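Local coordinates for protein glutaredoxin 1 (Francisella tularensis subsp. tularensis, PDB 3MSZ) that probably reduces protein disulfides as a small thioredoxin-fold oxidoreductase and binds glutathione, at residues Gln22-Asn27 and Pro63-Asp68. Sequence-based numbering, arbitrary orientation.
Sequences QWFEEN and PQIFID
F24, on the last turns of helix 15-26, faces I65 and I67 of strand 64-67, and the two backbones keep the spacing of a helix laid on a sheet: the CA atoms of F24 and I65 stand 10.8 Å apart, and no hydrogen bond joins the segments. Side chains alone bridge that gap. Alternation along the extended strand turns I65 and I67 toward the helix, while F66 between them points to the other side of the sheet, where its ring meets that of H71.

F24 supplies the far end of its ring. Its CB points toward the strand, chi1 of -74° sets CG beside the backbone N, and CZ comes to 3.8 Å from CG2 of I65. The same CZ lies 4.2 Å from CD1 of I67, and both isoleucines approach the ring at its edge, near its plane, one by its branch methyl and the other by its chain end. One face of the ring is met by W23, whose CE3 sits 3.7 Å above the plane, toward the rim. W23 is itself topped by N27: ND2 lies over the centre of the indole and donates to W23 O (2.9 Å, 163° at the hydrogen), tying N27 back to that carbonyl.

V6 and I8 of the neighbouring strand 6-10 and L78 of helix 75-80 also touch F24, making this part of the hydrophobic core between sheet and helices in a thioredoxin fold. Just before the strand, P63, preceded by a cis peptide bond as in other members of this fold, touches bound glutathione. Purely apolar and buried, the contact has no directional bond to set its geometry; the ring, held jointly with these neighbours, probably rests on shape and exclusion of water.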
loop_
_atom_site.group_PDB
_atom_site.type_symbol
_atom_site.label_atom_id
_atom_site.label_comp_id
_atom_site.label_asym_id
_atom_site.label_seq_id
_atom_site.Cartn_x
_atom_site.Cartn_y
_atom_site.Cartn_z
ATOM N N GLN A 22 -10.276 3.822 0.360
ATOM C CA GLN A 22 -11.712 3.660 0.531
ATOM C C GLN A 22 -12.058 2.311 1.146
ATOM O O GLN A 22 -12.961 2.213 1.983
ATOM C CB GLN A 22 -12.394 3.766 -0.827
ATOM C CG GLN A 22 -13.868 3.541 -0.754
ATOM C CD GLN A 22 -14.531 3.678 -2.134
ATOM O OE1 GLN A 22 -15.192 4.672 -2.420
ATOM N NE2 GLN A 22 -14.335 2.682 -2.982
ATOM N N TRP A 23 -11.337 1.267 0.741
ATOM C CA TRP A 23 -11.576 -0.051 1.318
ATOM C C TRP A 23 -11.305 -0.059 2.832
ATOM O O TRP A 23 -12.088 -0.598 3.626
ATOM C CB TRP A 23 -10.728 -1.130 0.623
ATOM C CG TRP A 23 -11.092 -2.529 1.073
ATOM C CD1 TRP A 23 -12.085 -3.333 0.550
ATOM C CD2 TRP A 23 -10.515 -3.270 2.163
ATOM N NE1 TRP A 23 -12.141 -4.524 1.239
ATOM C CE2 TRP A 23 -11.187 -4.522 2.225
ATOM C CE3 TRP A 23 -9.499 -3.006 3.085
ATOM C CZ2 TRP A 23 -10.861 -5.518 3.174
ATOM C CZ3 TRP A 23 -9.177 -4.005 4.041
ATOM C CH2 TRP A 23 -9.867 -5.237 4.075
ATOM N N PHE A 24 -10.174 0.505 3.230
ATOM C CA PHE A 24 -9.832 0.568 4.648
ATOM C C PHE A 24 -10.855 1.404 5.410
ATOM O O PHE A 24 -11.319 1.001 6.483
ATOM C CB PHE A 24 -8.409 1.104 4.838
ATOM C CG PHE A 24 -7.348 0.092 4.473
ATOM C CD1 PHE A 24 -7.172 -1.053 5.252
ATOM C CD2 PHE A 24 -6.554 0.265 3.354
ATOM C CE1 PHE A 24 -6.217 -2.021 4.916
ATOM C CE2 PHE A 24 -5.578 -0.683 3.019
ATOM C CZ PHE A 24 -5.422 -1.835 3.804
ATOM N N GLU A 25 -11.205 2.557 4.838
ATOM C CA GLU A 25 -12.209 3.446 5.431
ATOM C C GLU A 25 -13.592 2.798 5.564
ATOM O O GLU A 25 -14.262 2.999 6.564
ATOM C CB GLU A 25 -12.299 4.769 4.653
ATOM C CG GLU A 25 -11.074 5.664 4.899
ATOM C CD GLU A 25 -10.817 6.708 3.811
ATOM O OE1 GLU A 25 -11.310 6.562 2.666
ATOM O OE2 GLU A 25 -10.092 7.681 4.112
ATOM N N GLU A 26 -14.024 2.035 4.564
ATOM C CA GLU A 26 -15.353 1.396 4.598
ATOM C C GLU A 26 -15.378 0.282 5.618
ATOM O O GLU A 26 -16.444 -0.187 6.027
ATOM C CB GLU A 26 -15.779 0.874 3.201
ATOM C CG GLU A 26 -16.054 2.020 2.165
ATOM C CD GLU A 26 -17.215 2.984 2.588
ATOM O OE1 GLU A 26 -18.195 2.543 3.220
ATOM O OE2 GLU A 26 -17.145 4.197 2.289
ATOM N N ASN A 27 -14.196 -0.105 6.080
ATOM C CA ASN A 27 -14.087 -1.131 7.115
ATOM C C ASN A 27 -13.553 -0.585 8.455
ATOM O O ASN A 27 -13.146 -1.337 9.351
ATOM C CB ASN A 27 -13.251 -2.304 6.595
ATOM C CG ASN A 27 -14.006 -3.103 5.543
ATOM O OD1 ASN A 27 -14.879 -3.888 5.887
ATOM N ND2 ASN A 27 -13.743 -2.834 4.257
ATOM N N PRO A 63 -0.898 2.045 -5.599
ATOM C CA PRO A 63 -0.500 2.004 -4.188
ATOM C C PRO A 63 0.358 0.775 -3.828
ATOM O O PRO A 63 0.319 -0.245 -4.520
ATOM C CB PRO A 63 -1.854 1.918 -3.465
ATOM C CG PRO A 63 -2.665 1.100 -4.409
ATOM C CD PRO A 63 -2.280 1.554 -5.789
ATOM N N GLN A 64 1.117 0.901 -2.740
ATOM C CA GLN A 64 1.765 -0.229 -2.071
ATOM C C GLN A 64 1.306 -0.235 -0.618
ATOM O O GLN A 64 1.457 0.753 0.118
ATOM C CB GLN A 64 3.308 -0.178 -2.157
ATOM C CG GLN A 64 3.864 -0.319 -3.605
ATOM C CD GLN A 64 3.420 -1.601 -4.334
ATOM O OE1 GLN A 64 3.267 -1.622 -5.567
ATOM N NE2 GLN A 64 3.199 -2.661 -3.579
ATOM N N ILE A 65 0.764 -1.379 -0.207
ATOM C CA ILE A 65 0.150 -1.521 1.095
ATOM C C ILE A 65 0.943 -2.489 1.981
ATOM O O ILE A 65 1.281 -3.605 1.558
ATOM C CB ILE A 65 -1.285 -2.060 0.918
ATOM C CG1 ILE A 65 -2.099 -1.075 0.069
ATOM C CG2 ILE A 65 -1.933 -2.335 2.295
ATOM C CD1 ILE A 65 -3.310 -1.689 -0.581
ATOM N N PHE A 66 1.273 -2.045 3.193
ATOM C CA PHE A 66 1.897 -2.919 4.183
ATOM C C PHE A 66 0.985 -3.054 5.404
ATOM O O PHE A 66 0.401 -2.078 5.878
ATOM C CB PHE A 66 3.261 -2.388 4.609
ATOM C CG PHE A 66 4.233 -2.230 3.474
ATOM C CD1 PHE A 66 5.263 -3.132 3.288
ATOM C CD2 PHE A 66 4.113 -1.167 2.586
ATOM C CE1 PHE A 66 6.179 -2.979 2.220
ATOM C CE2 PHE A 66 5.027 -1.004 1.538
ATOM C CZ PHE A 66 6.053 -1.911 1.361
ATOM N N ILE A 67 0.844 -4.276 5.893
ATOM C CA ILE A 67 0.031 -4.517 7.071
ATOM C C ILE A 67 0.863 -5.285 8.086
ATOM O O ILE A 67 1.369 -6.379 7.787
ATOM C CB ILE A 67 -1.211 -5.296 6.716
ATOM C CG1 ILE A 67 -2.008 -4.514 5.663
ATOM C CG2 ILE A 67 -2.019 -5.595 7.980
ATOM C CD1 ILE A 67 -3.249 -5.203 5.165
ATOM N N ASP A 68 0.996 -4.691 9.273
ATOM C CA ASP A 68 1.894 -5.186 10.320
ATOM C C ASP A 68 3.265 -5.526 9.726
ATOM O O ASP A 68 3.843 -6.571 10.036
ATOM C CB ASP A 68 1.286 -6.394 11.063
ATOM C CG ASP A 68 -0.003 -6.029 11.828
ATOM O OD1 ASP A 68 -0.943 -6.862 11.858
ATOM O OD2 ASP A 68 -0.081 -4.903 12.384
#